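Local structure of putative methylthioribose-1-phosphate isomerase (Archaeoglobus fulgidus, 1T5O) at residues Glu131-Met136 and Trp164-Gly169; Val229-Asp234 and Ile259-Ala264. The protein probably catalyses the isomerisation of 5-methylthioribose 1-phosphate to 5-methylthioribulose 1-phosphate, a step of methionine biosynthesis. All blocks are in the same frame, centred on the assembly; numbering follows the deposited sequence.

Contact 1 of 2, residues Glu131-Met136 and Trp164-Gly169; sequences ERNRKM and WGTALG
Arg134 and Trp164 meet in a CH-pi contact: CG of Arg134 stands 4.2 Å from the centroid of the five-membered ring of Trp164, 11° off the ring normal. Only the root of the arginine chain is used. The extended remainder leads away from the ring face, crossing the indole at about a right angle, and its guanidinium plane is turned 82° from the ring. The indole NE1 is hydrogen-bonded to OG of Ser173 in helix 167-176.

Van der Waals packing continues along the helix at Asn133. This residue presses CB against Gly165 O at 3.3 Å, while its OD1 lies 3.7 Å from Thr166 CG2. With CG anti to its carbonyl carbon (chi1 -69°), the amide is directed at the loop, where ND2 is hydrogen-bonded to the carbonyl of Asp163. Replacing Asn133 with an alanine would probably leave that carbonyl without its donor and open a gap beside Gly165 and Thr166. One turn on, Met136 lies side by side with Thr166, its SD 3.9 Å from CB of Thr166.

No direct hydrogen bond joins the segments; water 1 lies between them, 2.9 Å from Asn133 O and 2.8 Å from Thr166 O, placed to donate to either. Gly165 has a backbone conformation in which a CB would jam against the carbonyl oxygen of Trp164. Helix 111-141 thus holds the turn into helix 167-176 mainly by van der Waals contact, the Asn133 amide adding a polar tie to the loop at Asp163.

Contact 2 of 2, residues Val229-Asp234 and Ile259-Ala264; sequences VIVGAD and IPFYVA
The Phe261 ring is met obliquely by two valines of the neighbouring strand, CG1 of Val229 at 3.5 Å from CD1 and CG2 of Val231 at 3.8 Å from CZ. Val229 reaches the ring because its CG1 is anti to the backbone N (chi1 178°). The Tyr262 ring, on the other side of the sheet, receives Ile230 CG1 at its edge, near the ring plane.

Between these side chains, strands 229-231 and 261-264 run parallel; their axes approach to 4.6 Å and their N-to-C directions differ by 23°. Val229 N donates to Pro260 O and Val229 O accepts from Tyr262 N; Val231 repeats the pattern with Tyr262 O and Ala264 N. The Ala264 N to Val231 O bond is 2.8 Å long. Beyond the strand pairing, water 2 accepts from Ala233 N and donates to Ala264 O, while Ala233 CB packs on Val263 CG1 at 3.6 Å. The chain then reaches Asp234, the predicted proton donor.

Both strands belong to the parallel part of the sheet, consistent with a Rossmann-like domain: strand 149-152 flanks 228-231, strand 319-322 flanks 261-264, and helix 247-256 covers the face bearing Val229, Val231 and Phe261.

Overall arrangement
Both contacts are largely buried, but they hold different elements. Contact 1 joins helix 111-141 to the turn before helix 167-176, with Arg134 at its exposed margin; contact 2 joins two inner strands of the central sheet. Direct backbone hydrogen bonds set the register in contact 2, whereas contact 1 relies on side-chain packing, and each includes a water. Their centres are about 13 Å apart, and they touch through Ala167, whose CB packs 3.6 Å from CG2 of Ile230, so the start of helix 167-176 rests on the sheet. Contact 2 leads to the predicted proton donor; Asn243, predicted to bind substrate, lies about 4 Å from Val231 and about 8 Å from Thr166, side chain to side chain.

Contact 1 of 2, residues Glu131-Met136 and Trp164-Gly169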
ATOM      1  N   GLU A 131     -16.481 -13.937  25.352  1.00 25.53           N
ATOM      2  CA  GLU A 131     -17.439 -15.002  25.056  1.00 27.55           C
ATOM      3  C   GLU A 131     -18.063 -14.824  23.669  1.00 25.09           C
ATOM      4  O   GLU A 131     -18.199 -15.793  22.926  1.00 24.05           O
ATOM      5  CB  GLU A 131     -18.515 -15.091  26.170  1.00 29.10           C
ATOM      6  CG  GLU A 131     -19.346 -13.849  26.439  1.00 38.27           C
ATOM      7  CD  GLU A 131     -20.218 -13.961  27.725  1.00 42.48           C
ATOM      8  OE1 GLU A 131     -21.389 -13.474  27.713  1.00 44.35           O
ATOM      9  OE2 GLU A 131     -19.723 -14.524  28.738  1.00 42.53           O
ATOM     10  N   ARG A 132     -18.423 -13.586  23.324  1.00 24.53           N
ATOM     11  CA  ARG A 132     -18.982 -13.253  22.004  1.00 25.05           C
ATOM     12  C   ARG A 132     -18.035 -13.643  20.850  1.00 22.53           C
ATOM     13  O   ARG A 132     -18.467 -14.170  19.826  1.00 20.18           O
ATOM     14  CB  ARG A 132     -19.235 -11.739  21.885  1.00 29.81           C
ATOM     15  CG  ARG A 132     -20.646 -11.319  22.203  1.00 37.76           C
ATOM     16  CD  ARG A 132     -20.944  -9.841  21.864  1.00 41.42           C
ATOM     17  NE  ARG A 132     -20.418  -8.894  22.852  1.00 47.02           N
ATOM     18  CZ  ARG A 132     -19.293  -8.200  22.694  1.00 50.26           C
ATOM     19  NH1 ARG A 132     -18.566  -8.338  21.582  1.00 50.88           N
ATOM     20  NH2 ARG A 132     -18.885  -7.366  23.646  1.00 50.67           N
ATOM     21  N   ASN A 133     -16.755 -13.349  21.019  1.00 21.50           N
ATOM     22  CA  ASN A 133     -15.751 -13.647  19.992  1.00 23.25           C
ATOM     23  C   ASN A 133     -15.519 -15.135  19.834  1.00 22.56           C
ATOM     24  O   ASN A 133     -15.350 -15.607  18.718  1.00 23.59           O
ATOM     25  CB  ASN A 133     -14.429 -12.935  20.309  1.00 21.76           C
ATOM     26  CG  ASN A 133     -14.551 -11.440  20.154  1.00 24.69           C
ATOM     27  OD1 ASN A 133     -15.401 -10.979  19.405  1.00 25.29           O
ATOM     28  ND2 ASN A 133     -13.713 -10.673  20.857  1.00 23.86           N
ATOM     29  N   ARG A 134     -15.512 -15.878  20.946  1.00 23.04           N
ATOM     30  CA  ARG A 134     -15.339 -17.337  20.884  1.00 25.43           C
ATOM     31  C   ARG A 134     -16.567 -17.981  20.218  1.00 23.94           C
ATOM     32  O   ARG A 134     -16.447 -18.929  19.436  1.00 22.68           O
ATOM     33  CB  ARG A 134     -15.182 -17.951  22.287  1.00 26.70           C
ATOM     34  CG  ARG A 134     -13.874 -17.658  23.030  1.00 33.23           C
ATOM     35  CD  ARG A 134     -13.837 -18.617  24.217  1.00 36.33           C
ATOM     36  NE  ARG A 134     -13.016 -18.216  25.351  1.00 40.84           N
ATOM     37  CZ  ARG A 134     -13.475 -18.170  26.600  1.00 39.92           C
ATOM     38  NH1 ARG A 134     -14.735 -18.490  26.858  1.00 39.81           N
ATOM     39  NH2 ARG A 134     -12.683 -17.797  27.589  1.00 41.14           N
ATOM     40  N   LYS A 135     -17.756 -17.483  20.545  1.00 24.59           N
ATOM     41  CA  LYS A 135     -18.979 -18.047  19.958  1.00 24.23           C
ATOM     42  C   LYS A 135     -18.969 -17.751  18.436  1.00 23.47           C
ATOM     43  O   LYS A 135     -19.240 -18.635  17.610  1.00 20.20           O
ATOM     44  CB  LYS A 135     -20.216 -17.429  20.628  1.00 24.09           C
ATOM     45  CG  LYS A 135     -21.508 -18.013  20.118  1.00 28.00           C
ATOM     46  CD  LYS A 135     -22.689 -17.689  21.020  1.00 32.47           C
ATOM     47  CE  LYS A 135     -23.784 -18.752  20.880  1.00 34.01           C
ATOM     48  NZ  LYS A 135     -25.009 -18.344  21.644  1.00 39.40           N
ATOM     49  N   MET A 136     -18.653 -16.499  18.093  1.00 21.09           N
ATOM     50  CA  MET A 136     -18.560 -16.066  16.686  1.00 21.57           C
ATOM     51  C   MET A 136     -17.509 -16.928  15.974  1.00 21.34           C
ATOM     52  O   MET A 136     -17.691 -17.370  14.828  1.00 20.51           O
ATOM     53  CB  MET A 136     -18.126 -14.596  16.615  1.00 21.62           C
ATOM     54  CG  MET A 136     -17.913 -14.073  15.213  1.00 23.46           C
ATOM     55  SD  MET A 136     -17.146 -12.415  15.285  1.00 29.28           S
ATOM     56  CE  MET A 136     -18.337 -11.583  16.090  1.00 25.15           C
ATOM     57  N   TRP A 164      -9.241 -13.077  21.845  1.00 23.96           N
ATOM     58  CA  TRP A 164      -9.651 -13.977  20.759  1.00 24.06           C
ATOM     59  C   TRP A 164      -9.743 -13.344  19.375  1.00 23.55           C
ATOM     60  O   TRP A 164      -9.182 -13.869  18.407  1.00 22.05           O
ATOM     61  CB  TRP A 164     -10.984 -14.658  21.096  1.00 23.51           C
ATOM     62  CG  TRP A 164     -11.139 -15.984  20.382  1.00 23.19           C
ATOM     63  CD1 TRP A 164     -11.980 -16.273  19.336  1.00 24.05           C
ATOM     64  CD2 TRP A 164     -10.429 -17.202  20.674  1.00 25.49           C
ATOM     65  NE1 TRP A 164     -11.836 -17.592  18.967  1.00 21.07           N
ATOM     66  CE2 TRP A 164     -10.891 -18.181  19.776  1.00 24.44           C
ATOM     67  CE3 TRP A 164      -9.446 -17.555  21.621  1.00 27.45           C
ATOM     68  CZ2 TRP A 164     -10.406 -19.499  19.792  1.00 24.56           C
ATOM     69  CZ3 TRP A 164      -8.962 -18.863  21.635  1.00 27.51           C
ATOM     70  CH2 TRP A 164      -9.446 -19.818  20.725  1.00 27.09           C
ATOM     71  N   GLY A 165     -10.458 -12.227  19.296  1.00 22.47           N
ATOM     72  CA  GLY A 165     -10.616 -11.514  18.044  1.00 22.71           C
ATOM     73  C   GLY A 165     -11.882 -11.840  17.262  1.00 20.93           C
ATOM     74  O   GLY A 165     -12.612 -12.765  17.598  1.00 19.86           O
ATOM     75  N   THR A 166     -12.147 -11.078  16.206  1.00 19.52           N
ATOM     76  CA  THR A 166     -13.323 -11.366  15.383  1.00 20.52           C
ATOM     77  C   THR A 166     -12.858 -12.189  14.173  1.00 20.18           C
ATOM     78  O   THR A 166     -12.969 -13.404  14.196  1.00 19.90           O
ATOM     79  CB  THR A 166     -14.011 -10.072  14.937  1.00 20.75           C
ATOM     80  OG1 THR A 166     -13.046  -9.214  14.316  1.00 19.54           O
ATOM     81  CG2 THR A 166     -14.607  -9.362  16.144  1.00 21.56           C
ATOM     82  N   ALA A 167     -12.316 -11.554  13.134  1.00 20.17           N
ATOM     83  CA  ALA A 167     -11.842 -12.318  11.960  1.00 19.18           C
ATOM     84  C   ALA A 167     -10.720 -13.326  12.300  1.00 18.40           C
ATOM     85  O   ALA A 167     -10.720 -14.466  11.823  1.00 17.13           O
ATOM     86  CB  ALA A 167     -11.361 -11.342  10.846  1.00 20.10           C
ATOM     87  N   LEU A 168      -9.757 -12.893  13.106  1.00 16.73           N
ATOM     88  CA  LEU A 168      -8.656 -13.759  13.523  1.00 19.92           C
ATOM     89  C   LEU A 168      -9.155 -14.729  14.616  1.00 19.51           C
ATOM     90  O   LEU A 168      -8.517 -15.750  14.894  1.00 20.57           O
ATOM     91  CB  LEU A 168      -7.456 -12.906  14.017  1.00 18.60           C
ATOM     92  CG  LEU A 168      -6.891 -11.953  12.926  1.00 21.46           C
ATOM     93  CD1 LEU A 168      -5.588 -11.296  13.432  1.00 20.32           C
ATOM     94  CD2 LEU A 168      -6.592 -12.753  11.615  1.00 23.26           C
ATOM     95  N   GLY A 169     -10.298 -14.400  15.224  1.00 19.13           N
ATOM     96  CA  GLY A 169     -10.887 -15.281  16.219  1.00 19.48           C
ATOM     97  C   GLY A 169     -11.428 -16.509  15.485  1.00 20.17           C
ATOM     98  O   GLY A 169     -11.443 -17.625  16.029  1.00 20.51           O
TER
HETATM   99  O   HOH W   1     -14.350 -14.885  16.094  1.00 23.83           O

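Contact 2 of 2, residues Val229-Asp234 and Ile259-Ala264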
ATOM      1  N   VAL A 229     -11.142 -15.192   2.239  1.00 21.20           N
ATOM      2  CA  VAL A 229     -10.786 -13.908   2.808  1.00 18.80           C
ATOM      3  C   VAL A 229     -11.678 -13.724   4.033  1.00 19.80           C
ATOM      4  O   VAL A 229     -12.870 -14.018   3.972  1.00 18.58           O
ATOM      5  CB  VAL A 229     -11.097 -12.729   1.836  1.00 20.15           C
ATOM      6  CG1 VAL A 229     -10.740 -11.417   2.511  1.00 19.74           C
ATOM      7  CG2 VAL A 229     -10.312 -12.877   0.520  1.00 18.04           C
ATOM      8  N   ILE A 230     -11.110 -13.264   5.142  1.00 17.61           N
ATOM      9  CA  ILE A 230     -11.934 -12.959   6.320  1.00 18.50           C
ATOM     10  C   ILE A 230     -11.450 -11.625   6.888  1.00 18.56           C
ATOM     11  O   ILE A 230     -10.273 -11.463   7.214  1.00 18.31           O
ATOM     12  CB  ILE A 230     -11.860 -14.030   7.474  1.00 16.80           C
ATOM     13  CG1 ILE A 230     -12.167 -15.439   6.950  1.00 21.07           C
ATOM     14  CG2 ILE A 230     -12.924 -13.684   8.545  1.00 18.00           C
ATOM     15  CD1 ILE A 230     -12.118 -16.552   8.066  1.00 21.58           C
ATOM     16  N   VAL A 231     -12.358 -10.661   6.957  1.00 17.27           N
ATOM     17  CA  VAL A 231     -12.017  -9.352   7.492  1.00 17.85           C
ATOM     18  C   VAL A 231     -13.016  -9.004   8.590  1.00 17.58           C
ATOM     19  O   VAL A 231     -14.024  -9.698   8.793  1.00 18.75           O
ATOM     20  CB  VAL A 231     -12.071  -8.233   6.406  1.00 16.69           C
ATOM     21  CG1 VAL A 231     -11.014  -8.506   5.326  1.00 15.44           C
ATOM     22  CG2 VAL A 231     -13.477  -8.137   5.808  1.00 14.63           C
ATOM     23  N   GLY A 232     -12.720  -7.946   9.329  1.00 18.90           N
ATOM     24  CA  GLY A 232     -13.647  -7.529  10.366  1.00 18.94           C
ATOM     25  C   GLY A 232     -14.483  -6.398   9.775  1.00 20.61           C
ATOM     26  O   GLY A 232     -14.497  -6.204   8.546  1.00 18.90           O
ATOM     27  N   ALA A 233     -15.168  -5.652  10.638  1.00 19.83           N
ATOM     28  CA  ALA A 233     -16.000  -4.537  10.193  1.00 20.17           C
ATOM     29  C   ALA A 233     -16.048  -3.441  11.238  1.00 21.88           C
ATOM     30  O   ALA A 233     -16.006  -3.708  12.437  1.00 19.91           O
ATOM     31  CB  ALA A 233     -17.408  -4.997   9.933  1.00 19.63           C
ATOM     32  N   ASP A 234     -16.166  -2.202  10.784  1.00 20.14           N
ATOM     33  CA  ASP A 234     -16.287  -1.112  11.729  1.00 21.22           C
ATOM     34  C   ASP A 234     -17.758  -0.783  11.870  1.00 21.21           C
ATOM     35  O   ASP A 234     -18.205  -0.324  12.916  1.00 20.10           O
ATOM     36  CB  ASP A 234     -15.520   0.091  11.232  1.00 23.86           C
ATOM     37  CG  ASP A 234     -14.037  -0.101  11.373  1.00 32.46           C
ATOM     38  OD1 ASP A 234     -13.570  -0.241  12.535  1.00 37.45           O
ATOM     39  OD2 ASP A 234     -13.339  -0.131  10.335  1.00 34.38           O
ATOM     40  N   ILE A 259     -13.442 -15.982  -4.864  1.00 22.09           N
ATOM     41  CA  ILE A 259     -12.893 -16.379  -3.584  1.00 20.46           C
ATOM     42  C   ILE A 259     -13.855 -15.936  -2.490  1.00 19.93           C
ATOM     43  O   ILE A 259     -14.206 -14.777  -2.428  1.00 19.26           O
ATOM     44  CB  ILE A 259     -11.524 -15.738  -3.378  1.00 21.90           C
ATOM     45  CG1 ILE A 259     -10.601 -16.233  -4.493  1.00 21.61           C
ATOM     46  CG2 ILE A 259     -10.996 -16.064  -1.990  1.00 19.31           C
ATOM     47  CD1 ILE A 259      -9.136 -15.946  -4.252  1.00 29.14           C
ATOM     48  N   PRO A 260     -14.301 -16.876  -1.622  1.00 19.43           N
ATOM     49  CA  PRO A 260     -15.236 -16.502  -0.547  1.00 18.27           C
ATOM     50  C   PRO A 260     -14.697 -15.336   0.271  1.00 17.70           C
ATOM     51  O   PRO A 260     -13.527 -15.344   0.665  1.00 17.28           O
ATOM     52  CB  PRO A 260     -15.373 -17.802   0.274  1.00 18.26           C
ATOM     53  CG  PRO A 260     -15.189 -18.901  -0.812  1.00 18.16           C
ATOM     54  CD  PRO A 260     -14.050 -18.332  -1.654  1.00 17.69           C
ATOM     55  N   PHE A 261     -15.545 -14.323   0.491  1.00 16.47           N
ATOM     56  CA  PHE A 261     -15.157 -13.129   1.250  1.00 17.58           C
ATOM     57  C   PHE A 261     -16.086 -13.025   2.471  1.00 16.41           C
ATOM     58  O   PHE A 261     -17.297 -12.813   2.350  1.00 16.52           O
ATOM     59  CB  PHE A 261     -15.278 -11.882   0.349  1.00 18.12           C
ATOM     60  CG  PHE A 261     -14.789 -10.608   0.991  1.00 19.00           C
ATOM     61  CD1 PHE A 261     -13.482 -10.154   0.775  1.00 19.30           C
ATOM     62  CD2 PHE A 261     -15.656  -9.826   1.767  1.00 18.79           C
ATOM     63  CE1 PHE A 261     -13.044  -8.946   1.305  1.00 18.86           C
ATOM     64  CE2 PHE A 261     -15.224  -8.607   2.307  1.00 19.05           C
ATOM     65  CZ  PHE A 261     -13.923  -8.167   2.077  1.00 17.35           C
ATOM     66  N   TYR A 262     -15.515 -13.206   3.649  1.00 17.70           N
ATOM     67  CA  TYR A 262     -16.304 -13.169   4.874  1.00 18.42           C
ATOM     68  C   TYR A 262     -16.010 -11.959   5.738  1.00 17.15           C
ATOM     69  O   TYR A 262     -14.875 -11.489   5.792  1.00 16.54           O
ATOM     70  CB  TYR A 262     -16.036 -14.446   5.698  1.00 17.43           C
ATOM     71  CG  TYR A 262     -16.420 -15.707   4.973  1.00 19.93           C
ATOM     72  CD1 TYR A 262     -17.745 -15.928   4.580  1.00 16.61           C
ATOM     73  CD2 TYR A 262     -15.451 -16.682   4.663  1.00 20.47           C
ATOM     74  CE1 TYR A 262     -18.094 -17.076   3.906  1.00 18.66           C
ATOM     75  CE2 TYR A 262     -15.795 -17.854   3.972  1.00 19.10           C
ATOM     76  CZ  TYR A 262     -17.110 -18.041   3.603  1.00 19.68           C
ATOM     77  OH  TYR A 262     -17.475 -19.187   2.961  1.00 18.36           O
ATOM     78  N   VAL A 263     -17.044 -11.454   6.402  1.00 15.30           N
ATOM     79  CA  VAL A 263     -16.877 -10.337   7.320  1.00 17.96           C
ATOM     80  C   VAL A 263     -17.314 -10.854   8.702  1.00 17.71           C
ATOM     81  O   VAL A 263     -18.446 -11.314   8.888  1.00 18.58           O
ATOM     82  CB  VAL A 263     -17.759  -9.112   6.937  1.00 16.89           C
ATOM     83  CG1 VAL A 263     -17.625  -8.073   8.021  1.00 15.68           C
ATOM     84  CG2 VAL A 263     -17.312  -8.522   5.577  1.00 14.15           C
ATOM     85  N   ALA A 264     -16.406 -10.806   9.660  1.00 17.27           N
ATOM     86  CA  ALA A 264     -16.724 -11.280  11.003  1.00 18.96           C
ATOM     87  C   ALA A 264     -17.029 -10.062  11.876  1.00 18.12           C
ATOM     88  O   ALA A 264     -16.176  -9.191  12.045  1.00 18.79           O
ATOM     89  CB  ALA A 264     -15.516 -12.070  11.579  1.00 17.49           C
TER
HETATM   90  O   HOH W   2     -15.313  -6.899  13.432  1.00 22.11           O